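Long-range contacts in transaminase (Bacillus megaterium, PDB 5G0A), which probably transfers amino groups between amines and carbonyl compounds with S selectivity, using pyridoxal-5'-phosphate as cofactor: residues D104-P112 / W281-D292; Q356-K367 / L447-D455. All blocks are in the same frame, centred on the assembly; numbering follows the deposited sequence.

Contact 1: D104-P112 / W281-D292; sequences DILGDEDWP and WFGYQHYGVQPD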
# COMPACT_ATOMS: atom_id res chain seq x y z
N ASP B 104 -14.88 -35.74 -15.76
CA ASP B 104 -16.32 -36.08 -15.94
C ASP B 104 -17.24 -34.89 -16.24
O ASP B 104 -18.29 -35.03 -16.87
CB ASP B 104 -16.85 -36.89 -14.75
CG ASP B 104 -16.00 -38.12 -14.46
OD1 ASP B 104 -15.34 -38.64 -15.39
OD2 ASP B 104 -16.01 -38.57 -13.29
N ILE B 105 -16.84 -33.71 -15.80
CA ILE B 105 -17.56 -32.49 -16.08
C ILE B 105 -16.92 -31.69 -17.23
O ILE B 105 -17.61 -31.29 -18.19
CB ILE B 105 -17.68 -31.64 -14.79
CG1 ILE B 105 -18.54 -32.42 -13.76
CG2 ILE B 105 -18.22 -30.25 -15.10
CD1 ILE B 105 -18.82 -31.72 -12.44
N LEU B 106 -15.61 -31.48 -17.15
CA LEU B 106 -14.90 -30.64 -18.14
C LEU B 106 -14.03 -31.45 -19.12
O LEU B 106 -13.08 -30.93 -19.74
CB LEU B 106 -14.04 -29.59 -17.41
CG LEU B 106 -14.83 -28.51 -16.67
CD1 LEU B 106 -13.82 -27.66 -15.87
CD2 LEU B 106 -15.66 -27.62 -17.61
N GLY B 107 -14.37 -32.73 -19.29
CA GLY B 107 -13.58 -33.59 -20.19
C GLY B 107 -13.60 -33.15 -21.65
O GLY B 107 -12.74 -33.56 -22.43
N ASP B 108 -14.57 -32.31 -22.01
CA ASP B 108 -14.67 -31.74 -23.36
C ASP B 108 -13.82 -30.50 -23.59
O ASP B 108 -13.83 -29.91 -24.68
CB ASP B 108 -16.13 -31.48 -23.76
CG ASP B 108 -16.82 -30.42 -22.87
OD1 ASP B 108 -16.41 -30.23 -21.70
OD2 ASP B 108 -17.81 -29.82 -23.35
N GLU B 109 -13.06 -30.11 -22.57
CA GLU B 109 -12.20 -28.91 -22.70
C GLU B 109 -10.79 -29.28 -22.32
O GLU B 109 -10.58 -30.10 -21.42
CB GLU B 109 -12.74 -27.77 -21.82
CG GLU B 109 -14.16 -27.35 -22.19
CD GLU B 109 -14.69 -26.18 -21.37
OE1 GLU B 109 -13.94 -25.65 -20.50
OE2 GLU B 109 -15.85 -25.79 -21.60
N ASP B 110 -9.80 -28.68 -23.00
CA ASP B 110 -8.41 -29.04 -22.76
C ASP B 110 -7.65 -28.15 -21.76
O ASP B 110 -6.55 -28.49 -21.35
CB ASP B 110 -7.63 -29.13 -24.09
CG ASP B 110 -7.99 -30.37 -24.89
OD1 ASP B 110 -8.69 -31.24 -24.35
OD2 ASP B 110 -7.56 -30.47 -26.05
N TRP B 111 -8.25 -27.03 -21.38
CA TRP B 111 -7.56 -26.09 -20.46
C TRP B 111 -7.35 -26.66 -19.04
O TRP B 111 -6.32 -26.37 -18.44
CB TRP B 111 -8.26 -24.73 -20.40
CG TRP B 111 -9.49 -24.62 -19.49
CD1 TRP B 111 -10.79 -24.86 -19.84
CD2 TRP B 111 -9.51 -24.22 -18.11
NE1 TRP B 111 -11.62 -24.65 -18.77
CE2 TRP B 111 -10.88 -24.26 -17.69
CE3 TRP B 111 -8.53 -23.87 -17.18
CZ2 TRP B 111 -11.27 -23.94 -16.38
CZ3 TRP B 111 -8.92 -23.52 -15.88
CH2 TRP B 111 -10.28 -23.57 -15.49
N PRO B 112 -8.28 -27.50 -18.53
CA PRO B 112 -8.11 -27.81 -17.09
C PRO B 112 -6.89 -28.62 -16.73
O PRO B 112 -6.59 -29.64 -17.38
CB PRO B 112 -9.40 -28.58 -16.74
CG PRO B 112 -10.38 -28.17 -17.78
CD PRO B 112 -9.59 -27.97 -19.03
N TRP B 281 -22.75 -26.33 -17.29
CA TRP B 281 -21.92 -26.65 -16.11
C TRP B 281 -21.35 -25.36 -15.50
O TRP B 281 -21.44 -25.15 -14.28
CB TRP B 281 -20.83 -27.64 -16.42
CG TRP B 281 -21.36 -29.06 -16.37
CD1 TRP B 281 -21.61 -29.87 -17.45
CD2 TRP B 281 -21.74 -29.80 -15.20
NE1 TRP B 281 -22.12 -31.09 -17.02
CE2 TRP B 281 -22.19 -31.08 -15.65
CE3 TRP B 281 -21.73 -29.52 -13.83
CZ2 TRP B 281 -22.64 -32.06 -14.76
CZ3 TRP B 281 -22.17 -30.51 -12.94
CH2 TRP B 281 -22.62 -31.76 -13.41
N PHE B 282 -20.82 -24.49 -16.36
CA PHE B 282 -20.25 -23.21 -15.88
C PHE B 282 -20.69 -22.03 -16.72
O PHE B 282 -20.94 -22.17 -17.92
CB PHE B 282 -18.72 -23.29 -15.86
CG PHE B 282 -18.19 -24.27 -14.88
CD1 PHE B 282 -18.14 -23.93 -13.53
CD2 PHE B 282 -17.77 -25.53 -15.27
CE1 PHE B 282 -17.64 -24.85 -12.59
CE2 PHE B 282 -17.27 -26.44 -14.36
CZ PHE B 282 -17.22 -26.11 -13.01
N GLY B 283 -20.78 -20.87 -16.08
CA GLY B 283 -21.23 -19.64 -16.74
C GLY B 283 -20.43 -19.29 -17.97
O GLY B 283 -21.02 -18.84 -18.97
N TYR B 284 -19.11 -19.48 -17.93
CA TYR B 284 -18.26 -19.10 -19.08
C TYR B 284 -18.60 -19.90 -20.33
O TYR B 284 -18.29 -19.48 -21.44
CB TYR B 284 -16.74 -19.20 -18.78
CG TYR B 284 -16.20 -20.61 -18.67
CD1 TYR B 284 -15.80 -21.33 -19.81
CD2 TYR B 284 -16.06 -21.23 -17.42
CE1 TYR B 284 -15.29 -22.60 -19.71
CE2 TYR B 284 -15.55 -22.53 -17.31
CZ TYR B 284 -15.19 -23.21 -18.47
OH TYR B 284 -14.68 -24.48 -18.38
N GLN B 285 -19.20 -21.08 -20.14
CA GLN B 285 -19.49 -21.98 -21.27
C GLN B 285 -20.55 -21.47 -22.24
O GLN B 285 -20.69 -21.99 -23.35
CB GLN B 285 -19.85 -23.38 -20.77
CG GLN B 285 -18.67 -24.05 -20.09
CD GLN B 285 -18.99 -25.41 -19.52
OE1 GLN B 285 -20.03 -25.62 -18.87
NE2 GLN B 285 -18.11 -26.35 -19.76
N HIS B 286 -21.30 -20.46 -21.82
CA HIS B 286 -22.19 -19.77 -22.76
C HIS B 286 -21.46 -19.00 -23.85
O HIS B 286 -22.09 -18.64 -24.85
CB HIS B 286 -23.14 -18.84 -22.02
CG HIS B 286 -24.13 -19.55 -21.17
ND1 HIS B 286 -25.32 -20.04 -21.66
CD2 HIS B 286 -24.09 -19.90 -19.86
CE1 HIS B 286 -25.99 -20.64 -20.69
NE2 HIS B 286 -25.26 -20.57 -19.58
N TYR B 287 -20.16 -18.77 -23.66
CA TYR B 287 -19.42 -17.79 -24.50
C TYR B 287 -18.35 -18.36 -25.44
O TYR B 287 -17.63 -17.60 -26.09
CB TYR B 287 -18.85 -16.66 -23.60
CG TYR B 287 -19.95 -16.00 -22.83
CD1 TYR B 287 -20.78 -15.06 -23.45
CD2 TYR B 287 -20.25 -16.38 -21.51
CE1 TYR B 287 -21.84 -14.48 -22.78
CE2 TYR B 287 -21.31 -15.81 -20.83
CZ TYR B 287 -22.09 -14.86 -21.48
OH TYR B 287 -23.14 -14.29 -20.83
N GLY B 288 -18.24 -19.68 -25.52
CA GLY B 288 -17.34 -20.31 -26.50
C GLY B 288 -15.85 -20.13 -26.23
O GLY B 288 -15.03 -20.21 -27.15
N VAL B 289 -15.50 -19.89 -24.96
CA VAL B 289 -14.12 -19.62 -24.58
C VAL B 289 -13.70 -20.45 -23.37
O VAL B 289 -14.51 -21.16 -22.77
CB VAL B 289 -13.86 -18.11 -24.30
CG1 VAL B 289 -13.89 -17.31 -25.59
CG2 VAL B 289 -14.86 -17.54 -23.28
N GLN B 290 -12.42 -20.38 -23.04
CA GLN B 290 -11.88 -21.13 -21.93
C GLN B 290 -10.98 -20.17 -21.15
O GLN B 290 -10.16 -19.45 -21.75
CB GLN B 290 -11.11 -22.37 -22.41
CG GLN B 290 -12.06 -23.45 -22.96
CD GLN B 290 -11.37 -24.71 -23.49
OE1 GLN B 290 -10.31 -25.10 -23.03
NE2 GLN B 290 -12.02 -25.36 -24.46
N PRO B 291 -11.14 -20.13 -19.82
CA PRO B 291 -10.31 -19.26 -18.98
C PRO B 291 -8.98 -19.92 -18.62
O PRO B 291 -8.71 -21.07 -19.00
CB PRO B 291 -11.18 -19.10 -17.71
CG PRO B 291 -11.86 -20.46 -17.60
CD PRO B 291 -12.15 -20.87 -19.03
N ASP B 292 -8.14 -19.18 -17.87
CA ASP B 292 -6.89 -19.73 -17.36
C ASP B 292 -7.06 -20.32 -15.96
O ASP B 292 -6.36 -21.24 -15.56
CB ASP B 292 -5.83 -18.61 -17.31
CG ASP B 292 -5.48 -18.09 -18.69
OD1 ASP B 292 -4.79 -18.82 -19.44
OD2 ASP B 292 -5.91 -16.98 -19.04
O HOH W 1 -18.13 -29.29 -19.92
O HOH W 2 -16.06 -23.48 -23.13
O HOH W 3 -10.50 -27.60 -25.64

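Contact 2: Q356-K367 / L447-D455; sequences QAKDSGEYIRSK and LNVSRGDID. Unlike the reference sequence in segment 356-367: Asp359 (reference Asn). Unlike the reference sequence in segment 447-455: Gly452 (reference Glu).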
# COMPACT_ATOMS: atom_id res chain seq x y z
N GLN B 356 -31.97 -30.11 -16.55
CA GLN B 356 -33.17 -29.64 -15.86
C GLN B 356 -33.20 -28.12 -15.68
O GLN B 356 -34.24 -27.48 -15.81
CB GLN B 356 -33.31 -30.31 -14.48
CG GLN B 356 -33.76 -31.76 -14.48
CD GLN B 356 -33.96 -32.30 -13.06
OE1 GLN B 356 -33.31 -33.26 -12.65
NE2 GLN B 356 -34.85 -31.67 -12.31
N ALA B 357 -32.04 -27.53 -15.35
CA ALA B 357 -31.94 -26.10 -15.11
C ALA B 357 -32.15 -25.31 -16.41
O ALA B 357 -32.83 -24.30 -16.39
CB ALA B 357 -30.58 -25.76 -14.52
N LYS B 358 -31.53 -25.75 -17.49
CA LYS B 358 -31.74 -25.13 -18.81
C LYS B 358 -33.23 -25.09 -19.14
O LYS B 358 -33.78 -24.03 -19.46
CB LYS B 358 -30.97 -25.87 -19.90
CG LYS B 358 -31.19 -25.28 -21.31
CD LYS B 358 -30.44 -26.03 -22.39
CE LYS B 358 -30.58 -25.31 -23.74
NZ LYS B 358 -29.67 -25.88 -24.78
N ASP B 359 -33.89 -26.25 -19.02
CA ASP B 359 -35.34 -26.39 -19.30
C ASP B 359 -36.19 -25.47 -18.46
O ASP B 359 -37.06 -24.78 -18.98
CB ASP B 359 -35.79 -27.84 -19.05
CG ASP B 359 -35.88 -28.66 -20.30
OD1 ASP B 359 -36.92 -28.56 -21.01
OD2 ASP B 359 -34.95 -29.44 -20.57
N SER B 360 -35.96 -25.47 -17.14
CA SER B 360 -36.72 -24.61 -16.24
C SER B 360 -36.46 -23.11 -16.45
O SER B 360 -37.33 -22.29 -16.22
CB SER B 360 -36.48 -25.02 -14.78
OG SER B 360 -36.97 -26.34 -14.57
N GLY B 361 -35.26 -22.76 -16.90
CA GLY B 361 -34.95 -21.38 -17.27
C GLY B 361 -35.81 -20.93 -18.45
O GLY B 361 -36.35 -19.82 -18.42
N GLU B 362 -35.92 -21.78 -19.47
CA GLU B 362 -36.79 -21.51 -20.63
C GLU B 362 -38.23 -21.32 -20.15
O GLU B 362 -38.93 -20.42 -20.61
CB GLU B 362 -36.67 -22.62 -21.67
CG GLU B 362 -35.33 -22.62 -22.40
CD GLU B 362 -35.04 -23.90 -23.15
OE1 GLU B 362 -35.97 -24.70 -23.41
OE2 GLU B 362 -33.86 -24.11 -23.49
N TYR B 363 -38.65 -22.15 -19.20
CA TYR B 363 -39.97 -21.99 -18.60
C TYR B 363 -40.12 -20.65 -17.87
O TYR B 363 -41.09 -19.91 -18.09
CB TYR B 363 -40.31 -23.16 -17.67
CG TYR B 363 -41.73 -23.11 -17.15
CD1 TYR B 363 -42.81 -23.40 -17.99
CD2 TYR B 363 -42.00 -22.74 -15.83
CE1 TYR B 363 -44.11 -23.35 -17.53
CE2 TYR B 363 -43.30 -22.69 -15.35
CZ TYR B 363 -44.36 -22.99 -16.21
OH TYR B 363 -45.66 -22.95 -15.75
N ILE B 364 -39.14 -20.33 -17.01
CA ILE B 364 -39.13 -19.06 -16.30
C ILE B 364 -39.12 -17.88 -17.29
O ILE B 364 -39.77 -16.87 -17.04
CB ILE B 364 -37.91 -18.96 -15.33
CG1 ILE B 364 -38.15 -19.81 -14.07
CG2 ILE B 364 -37.63 -17.51 -14.94
CD1 ILE B 364 -36.88 -20.23 -13.35
N ARG B 365 -38.37 -18.01 -18.37
CA ARG B 365 -38.35 -17.01 -19.45
C ARG B 365 -39.78 -16.73 -19.95
O ARG B 365 -40.20 -15.58 -20.02
CB ARG B 365 -37.41 -17.47 -20.58
CG ARG B 365 -37.63 -16.83 -21.94
CD ARG B 365 -36.97 -15.47 -22.05
NE ARG B 365 -35.52 -15.54 -21.95
CZ ARG B 365 -34.70 -14.51 -22.10
NH1 ARG B 365 -35.20 -13.31 -22.37
NH2 ARG B 365 -33.39 -14.67 -21.99
N SER B 366 -40.53 -17.79 -20.26
CA SER B 366 -41.93 -17.64 -20.70
C SER B 366 -42.83 -16.99 -19.63
O SER B 366 -43.74 -16.22 -19.96
CB SER B 366 -42.51 -18.99 -21.14
OG SER B 366 -42.83 -19.82 -20.04
N LYS B 367 -42.58 -17.30 -18.36
CA LYS B 367 -43.35 -16.72 -17.27
C LYS B 367 -43.03 -15.24 -17.09
O LYS B 367 -43.93 -14.43 -16.85
CB LYS B 367 -43.13 -17.48 -15.95
CG LYS B 367 -43.49 -18.97 -16.00
CD LYS B 367 -44.98 -19.24 -16.01
CE LYS B 367 -45.66 -18.71 -14.75
NZ LYS B 367 -47.02 -19.30 -14.60
N LEU B 447 -31.83 -26.27 -8.93
CA LEU B 447 -31.84 -26.63 -10.34
C LEU B 447 -33.02 -27.55 -10.68
O LEU B 447 -33.53 -27.52 -11.81
CB LEU B 447 -30.54 -27.31 -10.75
CG LEU B 447 -29.25 -26.54 -10.39
CD1 LEU B 447 -28.03 -27.21 -11.00
CD2 LEU B 447 -29.36 -25.08 -10.84
N ASN B 448 -33.44 -28.33 -9.68
CA ASN B 448 -34.59 -29.24 -9.82
C ASN B 448 -35.93 -28.68 -9.32
O ASN B 448 -36.86 -29.45 -9.00
CB ASN B 448 -34.26 -30.58 -9.14
CG ASN B 448 -34.13 -30.46 -7.64
OD1 ASN B 448 -33.93 -29.38 -7.12
ND2 ASN B 448 -34.25 -31.58 -6.93
N VAL B 449 -36.04 -27.35 -9.23
CA VAL B 449 -37.26 -26.67 -8.78
C VAL B 449 -38.42 -27.14 -9.66
O VAL B 449 -38.24 -27.41 -10.84
CB VAL B 449 -37.13 -25.12 -8.78
CG1 VAL B 449 -36.96 -24.54 -10.19
CG2 VAL B 449 -38.30 -24.46 -8.06
N SER B 450 -39.59 -27.31 -9.06
CA SER B 450 -40.75 -27.81 -9.81
C SER B 450 -41.45 -26.69 -10.56
O SER B 450 -41.36 -25.51 -10.20
CB SER B 450 -41.74 -28.51 -8.86
OG SER B 450 -42.39 -27.57 -8.02
N ARG B 451 -42.17 -27.07 -11.62
CA ARG B 451 -43.03 -26.13 -12.33
C ARG B 451 -44.03 -25.49 -11.38
O ARG B 451 -44.26 -24.29 -11.45
CB ARG B 451 -43.76 -26.82 -13.50
CG ARG B 451 -42.84 -27.39 -14.58
CD ARG B 451 -42.50 -26.35 -15.65
NE ARG B 451 -41.43 -26.78 -16.56
CZ ARG B 451 -41.56 -26.93 -17.88
NH1 ARG B 451 -42.72 -26.69 -18.49
NH2 ARG B 451 -40.52 -27.31 -18.61
N GLY B 452 -44.61 -26.29 -10.49
CA GLY B 452 -45.58 -25.79 -9.51
C GLY B 452 -45.00 -24.73 -8.60
O GLY B 452 -45.66 -23.75 -8.28
N ASP B 453 -43.75 -24.92 -8.17
CA ASP B 453 -43.10 -23.91 -7.35
C ASP B 453 -42.70 -22.66 -8.16
O ASP B 453 -42.85 -21.56 -7.66
CB ASP B 453 -41.93 -24.51 -6.55
CG ASP B 453 -42.41 -25.35 -5.36
OD1 ASP B 453 -43.50 -25.08 -4.81
OD2 ASP B 453 -41.68 -26.27 -4.95
N ILE B 454 -42.22 -22.83 -9.39
CA ILE B 454 -42.03 -21.66 -10.27
C ILE B 454 -43.34 -20.88 -10.42
O ILE B 454 -43.37 -19.66 -10.26
CB ILE B 454 -41.45 -22.05 -11.65
CG1 ILE B 454 -40.01 -22.55 -11.51
CG2 ILE B 454 -41.53 -20.87 -12.63
CD1 ILE B 454 -39.50 -23.28 -12.74
N ASP B 455 -44.44 -21.59 -10.70
CA ASP B 455 -45.76 -20.93 -10.80
C ASP B 455 -46.14 -20.17 -9.53
O ASP B 455 -46.62 -19.04 -9.61
CB ASP B 455 -46.87 -21.94 -11.15
CG ASP B 455 -46.75 -22.47 -12.57
OD1 ASP B 455 -45.94 -21.95 -13.37
OD2 ASP B 455 -47.48 -23.43 -12.89
O HOH W 4 -36.04 -27.71 -12.57

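Contact 1: D104-P112 / W281-D292
In the large, PLP-binding domain of this class-III aminotransferase fold, the turn that follows helix 92-105 packs against the loop leading into strand 293-296, and Glu109 and Trp111 meet Tyr284, Gln285, Gln290 and Pro291 there. The Glu109 carboxylate is gripped at both oxygens. Tyr284 OH donates to Glu109 OE1 on its syn side, somewhat out of the carboxylate plane, at 2.5 Å; Gln285 NE2 reaches Glu109 OE2 from above that plane, 3.0 Å away and nearly straight (170°). The Gln290 amide stacks on this carboxylate, planes 10° apart, while Gln290 OE1 accepts from Trp111 N at 3.3 Å. Trp111 CG, set between backbone N and carbonyl carbon (chi1 81°), turns the indole toward the 290-291 backbone, with Pro291 CD over its five-membered ring, 4.0 Å from the centroid, and Tyr284 OH at its edge. At the other end, Ile105 CG2 sits over the Trp281 five-membered ring, 3.8 Å from the centroid, and Leu106 CD2 touches Phe282 CD2 at 3.8 Å. A water bridges Glu109 OE2 to Val289 O. With two side-chain donors and this water around it, the Glu109 carboxylate probably keeps its negative charge without a cationic partner across the contact.

Contact 2: Q356-K367 / L447-D455
Polar contacts concentrate on Asp455, whose OD1 takes two donors from helix 353-374. Tyr363 OH donates to the syn lone pair of Asp455 OD1 at 2.6 Å, whereas Lys367 NZ comes from above the carboxylate plane, 3.1 Å from the same oxygen, and forms a salt bridge. The lysine chain bends at chi2 and chi3, curling its ammonium round to the acid; Lys367 CG lies over one face of the Tyr363 ring, toward its rim.

The opposite face of that ring belongs to Arg451. Its CD stands over the ring centre, 3.5 Å from the centroid, in a CH-pi contact, and the guanidinium lies flat on the ring, displaced toward the CG-CD1 side, the planes 20° apart. A serine in place of Tyr363 would probably leave the arginine's guanidinium free to turn and Asp455 with the lysine as its one partner across this contact.

The two helices form part of the small domain of the aminotransferase fold and run in roughly the same direction; the axes of segments 356-367 and 451-455 approach to 11.0 Å at 31°. Ser450 is the N-cap of helix 451-468, its OG accepting from Asp453 N.

Apolar packing continues at the edge of the tyrosine ring. Ile454 enters as a knob into the hole formed by Ser360, Tyr363, Ile364 and Lys367; its CG2 meets Tyr363 CE2 at the ring edge (3.7 Å) and lies 3.8 Å from Ile364 CG1. Ala357 CB touches Leu447 CD2 at 3.9 Å, and Leu386 covers both Ala357 and Ile364.

One water joins the loop before helix 451-468 to helix 353-374: it accepts from Ser360 OG at 2.6 Å and donates to the carbonyl oxygens of Leu447 and Val449.

In the fold
Contact 1 lies in the large domain and contact 2 in the small domain; their centres are about 24 Å apart, their nearest atoms about 7 Å. Both are partly buried and neither meets another subunit. Contact 1 joins the end of helix 92-105 and the turn after it to a loop with a short 3-10 segment beside the seven-stranded sheet, with aromatic rings and neutral donors around one acid. Contact 2 pairs two helices, with isoleucine packing inside and a salt bridge and a cation-bearing stack nearer the surface. Helix 335-350 comes between them in sequence, its Met348 and Met349 covering Trp281 of contact 1 shortly before helix 353-374 begins.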